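Local atomic coordinates of fimbrial subunit type 1 (Actinomyces oris, PDB entry 3UXF), a protein that serves as the major subunit of an adhesive surface fimbria, a pilin whose fimbrium is anchored to the bacterial cell wall peptidoglycan. Residues Ser75-Thr89 and Gln132-Pro146. Residues are numbered along the deposited sequence; the frame is centred on the assembly and turned at random.
Sequences SDVEFTITKLNVDLT and QTEVGAYLVSETRTP. With CA (calcium ion), chain D.
The hydroxyl OG1 of T143 is gripped by two side chains of the neighbouring strand: it donates to OE1 of E78 at 2.5 Å, using the carboxylate's anti lone pair, and accepts from OG1 of T80 at 2.8 Å. The T143 torsion (chi1 47°) sets this hydroxyl between its own backbone N and carbonyl carbon, while the E78 chain runs out with CG anti to its N (chi1 -178°) to meet it. The backbone here is a classic beta bulge, with T143 and R144 together opposite the single residue E78: E78 O takes a bond from T143 N at 2.8 Å and a weak one from R144 N. Strands 78-84 and 136-144 form the central antiparallel pair of a four-stranded sheet in the N-terminal pilin domain, flanked by strands 114-119 and 155-159. On the face carrying F79, I81, V140 and Y138, CG2 of I81 packs on CG2 of V140, CD1 of I81 comes to 3.8 Å from CD1 of Y138, and CG of K83 lies over one face of the Y138 ring, offset toward its rim; F128 of strand 125-128 also covers F79 and I81. Y138 OH accepts from E134 N, next to T133, whose carbonyl O binds calcium together with D130. R144, the second residue of the bulge, makes a salt bridge through NH2 to D76 OD1 at 3.0 Å, approaching from above the carboxylate, with the two planes 43° apart. At the other end, one water joins K83 NZ, L84 O, V86 O and A137 N, four bonds of 2.8 Å each.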
# COMPACT_ATOMS: atom_id res chain seq x y z
N SER A 75 -13.83 -0.61 14.77
CA SER A 75 -15.05 -1.24 15.28
C SER A 75 -15.11 -2.70 14.91
O SER A 75 -14.39 -3.16 14.04
CB SER A 75 -16.29 -0.53 14.73
OG SER A 75 -16.44 -0.81 13.34
N ASP A 76 -15.98 -3.44 15.61
CA ASP A 76 -16.27 -4.82 15.28
C ASP A 76 -15.13 -5.79 15.49
O ASP A 76 -15.06 -6.82 14.82
CB ASP A 76 -16.84 -4.95 13.84
CG ASP A 76 -17.76 -6.13 13.71
OD1 ASP A 76 -18.44 -6.47 14.72
OD2 ASP A 76 -17.79 -6.76 12.63
N VAL A 77 -14.28 -5.51 16.47
CA VAL A 77 -13.20 -6.41 16.82
C VAL A 77 -13.55 -7.04 18.17
O VAL A 77 -13.90 -6.33 19.08
CB VAL A 77 -11.89 -5.64 16.98
CG1 VAL A 77 -10.81 -6.55 17.46
CG2 VAL A 77 -11.50 -5.02 15.61
N GLU A 78 -13.47 -8.36 18.25
CA GLU A 78 -13.80 -9.03 19.52
C GLU A 78 -12.54 -9.30 20.32
O GLU A 78 -11.56 -9.84 19.78
CB GLU A 78 -14.49 -10.35 19.23
CG GLU A 78 -14.90 -11.07 20.49
CD GLU A 78 -15.37 -12.48 20.18
OE1 GLU A 78 -14.54 -13.40 20.07
OE2 GLU A 78 -16.60 -12.65 20.02
N PHE A 79 -12.55 -8.95 21.61
CA PHE A 79 -11.49 -9.34 22.55
C PHE A 79 -12.05 -10.31 23.55
O PHE A 79 -13.18 -10.17 23.98
CB PHE A 79 -10.92 -8.12 23.28
CG PHE A 79 -9.98 -7.33 22.42
CD1 PHE A 79 -8.66 -7.66 22.39
CD2 PHE A 79 -10.45 -6.28 21.64
CE1 PHE A 79 -7.75 -6.95 21.56
CE2 PHE A 79 -9.56 -5.59 20.81
CZ PHE A 79 -8.21 -5.90 20.82
N THR A 80 -11.25 -11.31 23.86
CA THR A 80 -11.57 -12.25 24.92
C THR A 80 -10.55 -12.07 26.04
O THR A 80 -9.36 -11.95 25.80
CB THR A 80 -11.50 -13.67 24.41
OG1 THR A 80 -12.53 -13.86 23.45
CG2 THR A 80 -11.70 -14.66 25.56
N ILE A 81 -11.02 -12.04 27.29
CA ILE A 81 -10.09 -12.08 28.41
C ILE A 81 -10.24 -13.41 29.13
O ILE A 81 -11.37 -13.89 29.33
CB ILE A 81 -10.28 -10.87 29.35
CG1 ILE A 81 -11.66 -10.85 30.01
CG2 ILE A 81 -10.08 -9.58 28.57
CD1 ILE A 81 -11.82 -9.75 31.08
N THR A 82 -9.13 -14.00 29.54
CA THR A 82 -9.19 -15.25 30.29
C THR A 82 -8.46 -15.07 31.62
O THR A 82 -7.29 -14.69 31.63
CB THR A 82 -8.53 -16.39 29.52
OG1 THR A 82 -9.19 -16.52 28.26
CG2 THR A 82 -8.62 -17.69 30.31
N LYS A 83 -9.14 -15.31 32.76
CA LYS A 83 -8.47 -15.16 34.05
C LYS A 83 -7.39 -16.22 34.26
O LYS A 83 -7.59 -17.39 33.91
CB LYS A 83 -9.47 -15.22 35.22
CG LYS A 83 -8.88 -14.76 36.55
CD LYS A 83 -9.98 -14.66 37.63
CE LYS A 83 -9.55 -15.18 39.00
NZ LYS A 83 -8.38 -14.55 39.62
N LEU A 84 -6.24 -15.80 34.77
CA LEU A 84 -5.14 -16.74 34.99
C LEU A 84 -5.21 -17.25 36.41
O LEU A 84 -5.77 -16.58 37.30
CB LEU A 84 -3.79 -16.07 34.74
CG LEU A 84 -3.63 -15.47 33.33
CD1 LEU A 84 -2.20 -15.00 33.13
CD2 LEU A 84 -4.04 -16.47 32.23
N ASN A 85 -4.65 -18.43 36.62
CA ASN A 85 -4.69 -19.05 37.94
C ASN A 85 -3.53 -18.55 38.79
O ASN A 85 -2.60 -19.30 39.13
CB ASN A 85 -4.63 -20.56 37.78
CG ASN A 85 -5.94 -21.14 37.28
OD1 ASN A 85 -5.96 -22.09 36.48
ND2 ASN A 85 -7.05 -20.57 37.74
N VAL A 86 -3.58 -17.26 39.10
CA VAL A 86 -2.68 -16.64 40.06
C VAL A 86 -3.53 -15.79 40.98
O VAL A 86 -4.52 -15.18 40.56
CB VAL A 86 -1.59 -15.74 39.41
CG1 VAL A 86 -0.57 -16.60 38.62
CG2 VAL A 86 -2.22 -14.67 38.54
N ASP A 87 -3.18 -15.78 42.26
CA ASP A 87 -3.96 -15.01 43.22
C ASP A 87 -3.23 -13.70 43.49
O ASP A 87 -2.21 -13.69 44.20
CB ASP A 87 -4.09 -15.83 44.52
CG ASP A 87 -4.95 -15.16 45.57
OD1 ASP A 87 -5.25 -13.95 45.45
OD2 ASP A 87 -5.36 -15.87 46.55
N LEU A 88 -3.75 -12.59 42.95
CA LEU A 88 -3.01 -11.33 43.06
C LEU A 88 -3.27 -10.66 44.43
O LEU A 88 -2.78 -9.55 44.70
CB LEU A 88 -3.35 -10.38 41.91
CG LEU A 88 -2.83 -10.86 40.53
CD1 LEU A 88 -2.95 -9.69 39.56
CD2 LEU A 88 -1.38 -11.33 40.62
N THR A 89 -4.03 -11.33 45.30
CA THR A 89 -4.10 -10.86 46.67
C THR A 89 -2.97 -11.44 47.51
O THR A 89 -2.93 -11.22 48.72
CB THR A 89 -5.47 -11.15 47.35
OG1 THR A 89 -5.59 -12.54 47.63
CG2 THR A 89 -6.64 -10.70 46.48
N GLN A 132 -17.64 -8.11 34.70
CA GLN A 132 -16.84 -9.04 33.91
C GLN A 132 -15.43 -9.26 34.42
O GLN A 132 -14.72 -10.12 33.90
CB GLN A 132 -16.74 -8.51 32.49
CG GLN A 132 -18.03 -8.53 31.73
CD GLN A 132 -17.86 -7.86 30.37
OE1 GLN A 132 -17.52 -6.68 30.31
NE2 GLN A 132 -18.10 -8.62 29.29
N THR A 133 -15.01 -8.52 35.43
CA THR A 133 -13.63 -8.60 35.85
C THR A 133 -13.53 -8.61 37.36
O THR A 133 -14.40 -8.06 38.06
CB THR A 133 -12.77 -7.40 35.35
OG1 THR A 133 -13.31 -6.14 35.81
CG2 THR A 133 -12.68 -7.38 33.84
N GLU A 134 -12.48 -9.22 37.87
CA GLU A 134 -12.20 -9.17 39.30
C GLU A 134 -10.70 -8.96 39.47
O GLU A 134 -9.96 -8.98 38.49
CB GLU A 134 -12.67 -10.46 39.98
CG GLU A 134 -12.00 -11.70 39.47
CD GLU A 134 -12.63 -12.98 40.02
OE1 GLU A 134 -12.32 -13.35 41.17
OE2 GLU A 134 -13.42 -13.62 39.29
N VAL A 135 -10.28 -8.71 40.71
CA VAL A 135 -8.85 -8.63 41.00
C VAL A 135 -8.16 -9.89 40.54
O VAL A 135 -8.52 -11.03 40.92
CB VAL A 135 -8.61 -8.38 42.50
CG1 VAL A 135 -7.15 -8.56 42.86
CG2 VAL A 135 -9.05 -6.96 42.85
N GLY A 136 -7.15 -9.72 39.70
CA GLY A 136 -6.40 -10.85 39.18
C GLY A 136 -5.70 -10.55 37.88
O GLY A 136 -5.71 -9.42 37.40
N ALA A 137 -5.08 -11.57 37.29
CA ALA A 137 -4.38 -11.42 36.03
C ALA A 137 -5.18 -12.03 34.90
O ALA A 137 -5.84 -13.05 35.07
CB ALA A 137 -3.00 -12.05 36.12
N TYR A 138 -5.13 -11.39 33.73
CA TYR A 138 -5.88 -11.86 32.58
C TYR A 138 -5.03 -11.94 31.32
O TYR A 138 -4.19 -11.08 31.07
CB TYR A 138 -7.05 -10.92 32.29
CG TYR A 138 -8.15 -10.98 33.32
CD1 TYR A 138 -9.28 -11.75 33.10
CD2 TYR A 138 -8.06 -10.28 34.51
CE1 TYR A 138 -10.29 -11.81 34.03
CE2 TYR A 138 -9.06 -10.33 35.44
CZ TYR A 138 -10.18 -11.10 35.20
OH TYR A 138 -11.18 -11.16 36.14
N LEU A 139 -5.28 -12.98 30.54
CA LEU A 139 -4.68 -13.11 29.23
C LEU A 139 -5.69 -12.51 28.27
O LEU A 139 -6.84 -12.92 28.24
CB LEU A 139 -4.43 -14.58 28.90
CG LEU A 139 -3.73 -14.87 27.57
CD1 LEU A 139 -2.37 -14.20 27.53
CD2 LEU A 139 -3.60 -16.37 27.37
N VAL A 140 -5.26 -11.52 27.50
CA VAL A 140 -6.15 -10.81 26.59
C VAL A 140 -5.81 -11.16 25.15
O VAL A 140 -4.65 -11.01 24.73
CB VAL A 140 -6.04 -9.30 26.79
CG1 VAL A 140 -7.07 -8.55 25.92
CG2 VAL A 140 -6.22 -8.96 28.29
N SER A 141 -6.80 -11.61 24.41
CA SER A 141 -6.55 -12.03 23.03
C SER A 141 -7.63 -11.49 22.09
O SER A 141 -8.82 -11.48 22.40
CB SER A 141 -6.51 -13.56 22.97
OG SER A 141 -6.26 -14.00 21.64
N GLU A 142 -7.20 -11.04 20.91
CA GLU A 142 -8.17 -10.63 19.91
C GLU A 142 -8.70 -11.86 19.19
O GLU A 142 -7.96 -12.53 18.48
CB GLU A 142 -7.52 -9.68 18.91
CG GLU A 142 -8.47 -9.09 17.90
CD GLU A 142 -7.81 -7.99 17.07
OE1 GLU A 142 -7.04 -7.19 17.63
OE2 GLU A 142 -8.10 -7.90 15.86
N THR A 143 -9.98 -12.17 19.39
CA THR A 143 -10.51 -13.47 18.96
C THR A 143 -11.43 -13.42 17.74
O THR A 143 -11.81 -14.48 17.21
CB THR A 143 -11.25 -14.17 20.11
OG1 THR A 143 -12.12 -13.22 20.75
CG2 THR A 143 -10.24 -14.70 21.14
N ARG A 144 -11.85 -12.22 17.35
CA ARG A 144 -12.47 -12.05 16.02
C ARG A 144 -12.05 -10.73 15.41
O ARG A 144 -12.21 -9.66 16.02
CB ARG A 144 -14.01 -12.12 16.06
CG ARG A 144 -14.57 -12.26 14.64
CD ARG A 144 -16.08 -12.18 14.54
NE ARG A 144 -16.63 -11.09 15.34
CZ ARG A 144 -16.61 -9.80 15.02
NH1 ARG A 144 -16.03 -9.36 13.90
NH2 ARG A 144 -17.16 -8.92 15.85
N THR A 145 -11.55 -10.81 14.17
CA THR A 145 -10.91 -9.69 13.53
C THR A 145 -11.46 -9.61 12.12
O THR A 145 -11.32 -10.57 11.39
CB THR A 145 -9.39 -9.94 13.42
OG1 THR A 145 -8.83 -10.21 14.73
CG2 THR A 145 -8.68 -8.74 12.80
N PRO A 146 -12.07 -8.48 11.76
CA PRO A 146 -12.53 -8.30 10.37
C PRO A 146 -11.36 -8.54 9.41
O PRO A 146 -10.22 -8.26 9.78
CB PRO A 146 -12.93 -6.83 10.32
CG PRO A 146 -13.32 -6.50 11.74
CD PRO A 146 -12.36 -7.29 12.59
CA CA D . -15.88 -7.35 39.76
O HOH W 1 -8.14 -14.77 26.43
O HOH W 2 -5.88 -14.01 38.46
O HOH W 3 -6.46 -12.70 41.95
O HOH W 4 -15.25 -8.19 41.96
O HOH W 5 -13.71 -6.40 40.46
O HOH W 6 -18.09 -7.22 40.73
O HOH W 7 -16.47 -9.64 39.58